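Endoglucanase (Clostridium thermocellum, PDB 2E4T) hydrolyses internal beta-1,4-glucosidic bonds of cellulose and probably xyloglucan, through a glycoside hydrolase family 44 module built on a TIM barrel. Local coordinates at residues 109-121 / 128-140. Sequence-based numbering, arbitrary orientation.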
ATOM      1  N   LEU A 109      13.846   6.035   1.294  1.00  5.15           N
ATOM      2  CA  LEU A 109      15.064   6.834   1.241  1.00  5.11           C
ATOM      3  C   LEU A 109      14.670   8.326   1.270  1.00  5.19           C
ATOM      4  O   LEU A 109      13.539   8.715   1.009  1.00  5.69           O
ATOM      5  CB  LEU A 109      15.877   6.507  -0.021  1.00  5.62           C
ATOM      6  CG  LEU A 109      16.288   5.029  -0.127  1.00  5.80           C
ATOM      7  CD1 LEU A 109      17.021   4.828  -1.466  1.00  6.86           C
ATOM      8  CD2 LEU A 109      17.156   4.607   1.051  1.00  6.92           C
ATOM      9  N   GLN A 110      15.690   9.157   1.595  1.00  5.42           N
ATOM     10  CA  GLN A 110      15.453  10.539   1.971  1.00  5.20           C
ATOM     11  C   GLN A 110      15.796  11.482   0.802  1.00  5.30           C
ATOM     12  O   GLN A 110      16.936  11.514   0.323  1.00  7.29           O
ATOM     13  CB  GLN A 110      16.343  10.850   3.191  1.00  5.48           C
ATOM     14  CG  GLN A 110      15.883  10.106   4.444  1.00  5.81           C
ATOM     15  CD  GLN A 110      15.989   8.588   4.371  1.00  5.05           C
ATOM     16  OE1 GLN A 110      17.057   8.037   4.026  1.00  5.87           O
ATOM     17  NE2 GLN A 110      14.885   7.899   4.705  1.00  5.89           N
ATOM     18  N   ALA A 111      14.782  12.244   0.367  1.00  5.41           N
ATOM     19  CA  ALA A 111      14.920  13.102  -0.778  1.00  5.69           C
ATOM     20  C   ALA A 111      14.548  14.561  -0.525  1.00  5.66           C
ATOM     21  O   ALA A 111      14.828  15.420  -1.358  1.00  7.45           O
ATOM     22  CB  ALA A 111      14.150  12.584  -2.005  1.00  6.84           C
ATOM     23  N   ALA A 112      13.888  14.875   0.593  1.00  5.67           N
ATOM     24  CA  ALA A 112      13.441  16.245   0.842  1.00  5.81           C
ATOM     25  C   ALA A 112      14.649  17.202   0.950  1.00  5.56           C
ATOM     26  O   ALA A 112      14.490  18.394   0.666  1.00  7.76           O
ATOM     27  CB  ALA A 112      12.579  16.326   2.080  1.00  6.07           C
ATOM     28  N   GLY A 113      15.789  16.703   1.364  1.00  6.50           N
ATOM     29  CA  GLY A 113      17.056  17.399   1.181  1.00  6.44           C
ATOM     30  C   GLY A 113      18.007  17.328   2.351  1.00  5.61           C
ATOM     31  O   GLY A 113      19.218  17.510   2.162  1.00  6.14           O
ATOM     32  N   TYR A 114      17.472  17.077   3.551  1.00  5.56           N
ATOM     33  CA  TYR A 114      18.268  17.078   4.782  1.00  5.43           C
ATOM     34  C   TYR A 114      17.692  16.015   5.729  1.00  5.32           C
ATOM     35  O   TYR A 114      16.486  15.668   5.637  1.00  6.00           O
ATOM     36  CB  TYR A 114      18.177  18.446   5.484  1.00  5.83           C
ATOM     37  CG  TYR A 114      18.798  19.554   4.668  1.00  5.50           C
ATOM     38  CD1 TYR A 114      20.141  19.914   4.860  1.00  5.63           C
ATOM     39  CD2 TYR A 114      18.078  20.241   3.692  1.00  5.97           C
ATOM     40  CE1 TYR A 114      20.727  20.904   4.084  1.00  6.49           C
ATOM     41  CE2 TYR A 114      18.660  21.217   2.887  1.00  6.57           C
ATOM     42  CZ  TYR A 114      20.002  21.534   3.112  1.00  6.69           C
ATOM     43  OH  TYR A 114      20.577  22.519   2.319  1.00  7.89           O
ATOM     44  N   VAL A 115      18.528  15.587   6.655  1.00  5.38           N
ATOM     45  CA  VAL A 115      18.124  14.614   7.673  1.00  5.24           C
ATOM     46  C   VAL A 115      18.669  15.087   9.041  1.00  5.43           C
ATOM     47  O   VAL A 115      19.652  15.871   9.120  1.00  5.61           O
ATOM     48  CB  VAL A 115      18.641  13.170   7.364  1.00  5.14           C
ATOM     49  CG1 VAL A 115      17.940  12.672   6.096  1.00  5.84           C
ATOM     50  CG2 VAL A 115      20.142  13.129   7.231  1.00  6.41           C
ATOM     51  N   SER A 116      18.043  14.611  10.108  1.00  5.60           N
ATOM     52  CA  SER A 116      18.423  15.073  11.446  1.00  5.49           C
ATOM     53  C   SER A 116      19.907  14.830  11.740  1.00  5.44           C
ATOM     54  O   SER A 116      20.421  13.695  11.608  1.00  6.53           O
ATOM     55  CB  SER A 116      17.642  14.265  12.494  1.00  5.98           C
ATOM     56  OG  SER A 116      16.263  14.607  12.454  1.00  6.28           O
ATOM     57  N   ALA A 117      20.587  15.874  12.235  1.00  6.01           N
ATOM     58  CA  ALA A 117      21.970  15.732  12.672  1.00  6.43           C
ATOM     59  C   ALA A 117      22.099  15.162  14.076  1.00  6.98           C
ATOM     60  O   ALA A 117      23.197  14.722  14.448  1.00  9.15           O
ATOM     61  CB  ALA A 117      22.666  17.091  12.645  1.00  7.02           C
ATOM     62  N   ASP A 118      21.033  15.260  14.871  1.00  6.87           N
ATOM     63  CA  ASP A 118      21.111  15.030  16.305  1.00  6.95           C
ATOM     64  C   ASP A 118      19.737  14.549  16.774  1.00  6.80           C
ATOM     65  O   ASP A 118      18.767  14.504  16.009  1.00  6.92           O
ATOM     66  CB  ASP A 118      21.568  16.306  17.041  1.00  7.27           C
ATOM     67  CG  ASP A 118      20.581  17.453  16.800  1.00  7.22           C
ATOM     68  OD1 ASP A 118      19.401  17.312  17.177  1.00  7.27           O
ATOM     69  OD2 ASP A 118      21.005  18.501  16.198  1.00  8.40           O
ATOM     70  N   GLY A 119      19.688  14.202  18.059  1.00  7.09           N
ATOM     71  CA  GLY A 119      18.453  13.854  18.737  1.00  7.29           C
ATOM     72  C   GLY A 119      18.139  14.825  19.865  1.00  7.51           C
ATOM     73  O   GLY A 119      17.635  14.433  20.914  1.00  9.90           O
ATOM     74  N   ASN A 120      18.392  16.113  19.647  1.00  7.40           N
ATOM     75  CA  ASN A 120      18.425  17.075  20.751  1.00  7.94           C
ATOM     76  C   ASN A 120      17.126  17.780  21.039  1.00  9.05           C
ATOM     77  O   ASN A 120      17.096  18.562  22.001  1.00 13.01           O
ATOM     78  CB  ASN A 120      19.500  18.177  20.525  1.00  9.40           C
ATOM     79  CG  ASN A 120      20.842  17.682  20.273  1.00 10.96           C
ATOM     80  OD1 ASN A 120      21.165  16.629  20.717  1.00 12.50           O
ATOM     81  ND2 ASN A 120      21.712  18.502  19.627  1.00 12.92           N
ATOM     82  N   GLY A 121      16.034  17.474  20.325  1.00  7.16           N
ATOM     83  CA  GLY A 121      14.752  18.085  20.628  1.00  7.63           C
ATOM     84  C   GLY A 121      14.333  19.024  19.496  1.00  6.75           C
ATOM     85  O   GLY A 121      14.721  18.866  18.309  1.00  6.52           O
ATOM     86  N   THR A 128      16.031  26.202  10.381  1.00  5.75           N
ATOM     87  CA  THR A 128      15.633  25.610   9.113  1.00  5.72           C
ATOM     88  C   THR A 128      16.873  25.279   8.329  1.00  5.78           C
ATOM     89  O   THR A 128      17.866  26.042   8.276  1.00  6.61           O
ATOM     90  CB  THR A 128      14.721  26.571   8.344  1.00  6.46           C
ATOM     91  OG1 THR A 128      13.499  26.737   9.068  1.00  6.66           O
ATOM     92  CG2 THR A 128      14.391  26.101   6.929  1.00  6.81           C
ATOM     93  N   ALA A 129      16.864  24.117   7.637  1.00  6.02           N
ATOM     94  CA  ALA A 129      18.053  23.662   6.947  1.00  5.74           C
ATOM     95  C   ALA A 129      18.444  24.651   5.849  1.00  6.10           C
ATOM     96  O   ALA A 129      17.575  25.195   5.134  1.00  7.09           O
ATOM     97  CB  ALA A 129      17.762  22.302   6.311  1.00  6.38           C
ATOM     98  N   PRO A 130      19.766  24.803   5.596  1.00  7.16           N
ATOM     99  CA  PRO A 130      20.865  24.176   6.313  1.00  7.16           C
ATOM    100  C   PRO A 130      21.132  24.869   7.658  1.00  6.89           C
ATOM    101  O   PRO A 130      21.035  26.103   7.776  1.00  7.54           O
ATOM    102  CB  PRO A 130      22.067  24.378   5.376  1.00  8.23           C
ATOM    103  CG  PRO A 130      21.726  25.667   4.623  1.00  9.23           C
ATOM    104  CD  PRO A 130      20.225  25.590   4.413  1.00  8.83           C
ATOM    105  N   SER A 131      21.472  24.066   8.644  1.00  7.04           N
ATOM    106  CA  SER A 131      21.889  24.558   9.953  1.00  6.94           C
ATOM    107  C   SER A 131      22.619  23.437  10.668  1.00  7.01           C
ATOM    108  O   SER A 131      22.631  22.280  10.182  1.00  7.05           O
ATOM    109  CB  SER A 131      20.710  25.049  10.792  1.00  7.25           C
ATOM    110  OG  SER A 131      20.034  23.917  11.346  1.00  6.72           O
ATOM    111  N   SER A 132      23.122  23.723  11.864  1.00  7.72           N
ATOM    112  CA  SER A 132      23.796  22.704  12.648  1.00  8.12           C
ATOM    113  C   SER A 132      22.866  21.545  13.002  1.00  7.23           C
ATOM    114  O   SER A 132      23.357  20.462  13.387  1.00  8.45           O
ATOM    115  CB  SER A 132      24.330  23.302  13.972  1.00 10.42           C
ATOM    116  OG  SER A 132      23.284  23.708  14.800  1.00 14.03           O
ATOM    117  N   ARG A 133      21.546  21.743  12.894  1.00  6.21           N
ATOM    118  CA  ARG A 133      20.597  20.691  13.268  1.00  6.18           C
ATOM    119  C   ARG A 133      20.411  19.642  12.157  1.00  5.86           C
ATOM    120  O   ARG A 133      19.706  18.651  12.403  1.00  6.19           O
ATOM    121  CB  ARG A 133      19.235  21.294  13.614  1.00  6.37           C
ATOM    122  CG  ARG A 133      19.311  22.370  14.704  1.00  6.69           C
ATOM    123  CD  ARG A 133      19.931  21.905  16.006  1.00  7.12           C
ATOM    124  NE  ARG A 133      19.290  20.710  16.554  1.00  6.80           N
ATOM    125  CZ  ARG A 133      18.127  20.702  17.196  1.00  6.34           C
ATOM    126  NH1 ARG A 133      17.446  21.832  17.382  1.00  7.29           N
ATOM    127  NH2 ARG A 133      17.638  19.531  17.628  1.00  7.31           N
ATOM    128  N   TRP A 134      20.997  19.864  10.989  1.00  6.13           N
ATOM    129  CA  TRP A 134      20.717  19.014   9.830  1.00  5.79           C
ATOM    130  C   TRP A 134      21.985  18.611   9.131  1.00  5.96           C
ATOM    131  O   TRP A 134      22.984  19.378   9.101  1.00  7.11           O
ATOM    132  CB  TRP A 134      19.839  19.820   8.826  1.00  6.37           C
ATOM    133  CG  TRP A 134      18.550  20.291   9.380  1.00  5.67           C
ATOM    134  CD1 TRP A 134      18.232  21.567   9.729  1.00  5.87           C
ATOM    135  CD2 TRP A 134      17.380  19.500   9.670  1.00  5.73           C
ATOM    136  NE1 TRP A 134      16.953  21.652  10.204  1.00  6.12           N
ATOM    137  CE2 TRP A 134      16.396  20.383  10.189  1.00  5.92           C
ATOM    138  CE3 TRP A 134      17.101  18.127   9.595  1.00  6.25           C
ATOM    139  CZ2 TRP A 134      15.141  19.921  10.563  1.00  6.38           C
ATOM    140  CZ3 TRP A 134      15.864  17.673   9.996  1.00  6.88           C
ATOM    141  CH2 TRP A 134      14.895  18.574  10.470  1.00  6.70           C
ATOM    142  N   LYS A 135      21.918  17.469   8.457  1.00  6.05           N
ATOM    143  CA  LYS A 135      22.932  17.072   7.484  1.00  6.37           C
ATOM    144  C   LYS A 135      22.304  17.081   6.091  1.00  5.72           C
ATOM    145  O   LYS A 135      21.135  16.663   5.925  1.00  6.58           O
ATOM    146  CB  LYS A 135      23.451  15.665   7.780  1.00  6.90           C
ATOM    147  CG  LYS A 135      24.088  15.504   9.145  1.00  8.49           C
ATOM    148  CD  LYS A 135      25.283  16.391   9.375  1.00  9.22           C
ATOM    149  CE  LYS A 135      25.913  16.166  10.747  1.00 11.95           C
ATOM    150  NZ  LYS A 135      27.096  17.092  10.933  1.00 14.30           N
ATOM    151  N   GLU A 136      23.037  17.587   5.105  1.00  6.56           N
ATOM    152  CA  GLU A 136      22.569  17.612   3.745  1.00  6.45           C
ATOM    153  C   GLU A 136      22.648  16.218   3.116  1.00  6.37           C
ATOM    154  O   GLU A 136      23.693  15.565   3.225  1.00  6.93           O
ATOM    155  CB  GLU A 136      23.440  18.606   2.928  1.00  6.98           C
ATOM    156  CG  GLU A 136      22.963  18.748   1.474  1.00  8.66           C
ATOM    157  CD  GLU A 136      23.879  19.565   0.617  1.00  9.09           C
ATOM    158  OE1 GLU A 136      24.420  20.589   1.104  1.00 10.25           O
ATOM    159  OE2 GLU A 136      24.077  19.183  -0.582  1.00 11.94           O
ATOM    160  N   VAL A 137      21.567  15.793   2.469  1.00  6.35           N
ATOM    161  CA  VAL A 137      21.587  14.534   1.758  1.00  6.19           C
ATOM    162  C   VAL A 137      22.125  14.718   0.360  1.00  6.34           C
ATOM    163  O   VAL A 137      21.702  15.631  -0.370  1.00  7.09           O
ATOM    164  CB  VAL A 137      20.151  13.957   1.662  1.00  6.99           C
ATOM    165  CG1 VAL A 137      20.152  12.729   0.778  1.00  8.14           C
ATOM    166  CG2 VAL A 137      19.673  13.616   3.094  1.00  8.99           C
ATOM    167  N   LYS A 138      23.074  13.854  -0.013  1.00  6.25           N
ATOM    168  CA  LYS A 138      23.506  13.725  -1.401  1.00  6.70           C
ATOM    169  C   LYS A 138      23.177  12.316  -1.840  1.00  6.33           C
ATOM    170  O   LYS A 138      23.370  11.346  -1.066  1.00  7.88           O
ATOM    171  CB  LYS A 138      25.001  14.034  -1.557  1.00  8.14           C
ATOM    172  CG  LYS A 138      25.280  15.517  -1.403  1.00 11.13           C
ATOM    173  CD  LYS A 138      26.712  15.841  -1.715  1.00 13.52           C
ATOM    174  CE  LYS A 138      26.955  17.331  -2.014  1.00 17.59           C
ATOM    175  NZ  LYS A 138      26.609  18.168  -0.776  0.50 24.23           N
ATOM    176  N   PHE A 139      22.723  12.156  -3.082  1.00  6.30           N
ATOM    177  CA  PHE A 139      22.341  10.827  -3.506  1.00  6.45           C
ATOM    178  C   PHE A 139      23.542   9.937  -3.834  1.00  6.30           C
ATOM    179  O   PHE A 139      23.491   8.734  -3.566  1.00  6.58           O
ATOM    180  CB  PHE A 139      21.364  10.913  -4.675  1.00  6.88           C
ATOM    181  CG  PHE A 139      20.112  11.690  -4.307  1.00  6.26           C
ATOM    182  CD1 PHE A 139      19.497  11.561  -3.066  1.00  6.97           C
ATOM    183  CD2 PHE A 139      19.519  12.518  -5.256  1.00  7.54           C
ATOM    184  CE1 PHE A 139      18.304  12.261  -2.772  1.00  7.35           C
ATOM    185  CE2 PHE A 139      18.355  13.202  -4.955  1.00  8.86           C
ATOM    186  CZ  PHE A 139      17.782  13.082  -3.723  1.00  7.66           C
ATOM    187  N   GLU A 140      24.581  10.549  -4.428  1.00  7.14           N
ATOM    188  CA  GLU A 140      25.798   9.817  -4.810  1.00  7.37           C
ATOM    189  C   GLU A 140      26.982  10.346  -4.023  1.00  8.11           C
ATOM    190  O   GLU A 140      27.322  11.531  -4.106  1.00 10.47           O
ATOM    191  CB  GLU A 140      26.133   9.935  -6.270  1.00  9.00           C
ATOM    192  CG  GLU A 140      25.157   9.154  -7.047  1.00 11.95           C
ATOM    193  CD  GLU A 140      25.479   8.984  -8.539  1.00 12.73           C
ATOM    194  OE1 GLU A 140      26.690   8.937  -8.891  1.00 15.95           O
ATOM    195  OE2 GLU A 140      24.549   8.772  -9.372  1.00 13.50           O
TER
HETATM  196  O   HOH W   1      23.235  22.577   2.462  1.00  9.60           O
HETATM  197  O   HOH W   2      18.357  17.441  14.397  1.00  8.07           O
HETATM  198  O   HOH W   3      23.561  19.231  15.873  1.00 14.79           O
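Arg133 and Asp118 form a side-on salt bridge. Arg133 NE donates to Asp118 OD2 (2.8 Å), and Arg133 NH2 to Asp118 OD1 (2.9 Å). Both oxygens are met on their syn sides, and the carboxylate and guanidinium planes lie 20° apart. The Arg133 chain reaches the acid by bending at chi2 and chi3 (-57° and -54°). NH2 also donates to Gly121 O, tilted from the guanidinium plane, and Glu127 pairs with NH1. Asp118 OD1 takes a further bond on its anti side from Asn120 N, closing an Asx turn. A water joins Asp118 OD2 to Ser132 O. Another water links Tyr114 OH to Glu136 OE1 (2.7 Å from each).

Backbone bonds pair the antiparallel strands 114-116 and 134-138. Val115 and Lys135 bond to each other in both directions. Val137 N to Gly113 O and Ala117 N to Arg133 O flank them.

Apolar contacts centre on Tyr114. Ala129 CB sits over one ring face, 3.4 Å from the ring centroid, in a CH-pi contact. Pro130, after a cis peptide bond, meets the phenol end with CB and CD. On the other side of the sheet Val115 CG1 touches Val137 CG2 at 3.6 Å, the side chains crossing at about a right angle. Phe139 CZ packs on Ala111 CB (4.0 Å).

This antiparallel pair belongs to the excursion that follows barrel strand 104-109. Strand 155-157 extends its sheet near the calcium site; Lys135 NZ bonds to the backbone O of Asp153, a calcium ligand. The bonds to both carboxylate oxygens probably hold Asp118 ionised and restrict rotation of its carboxylate.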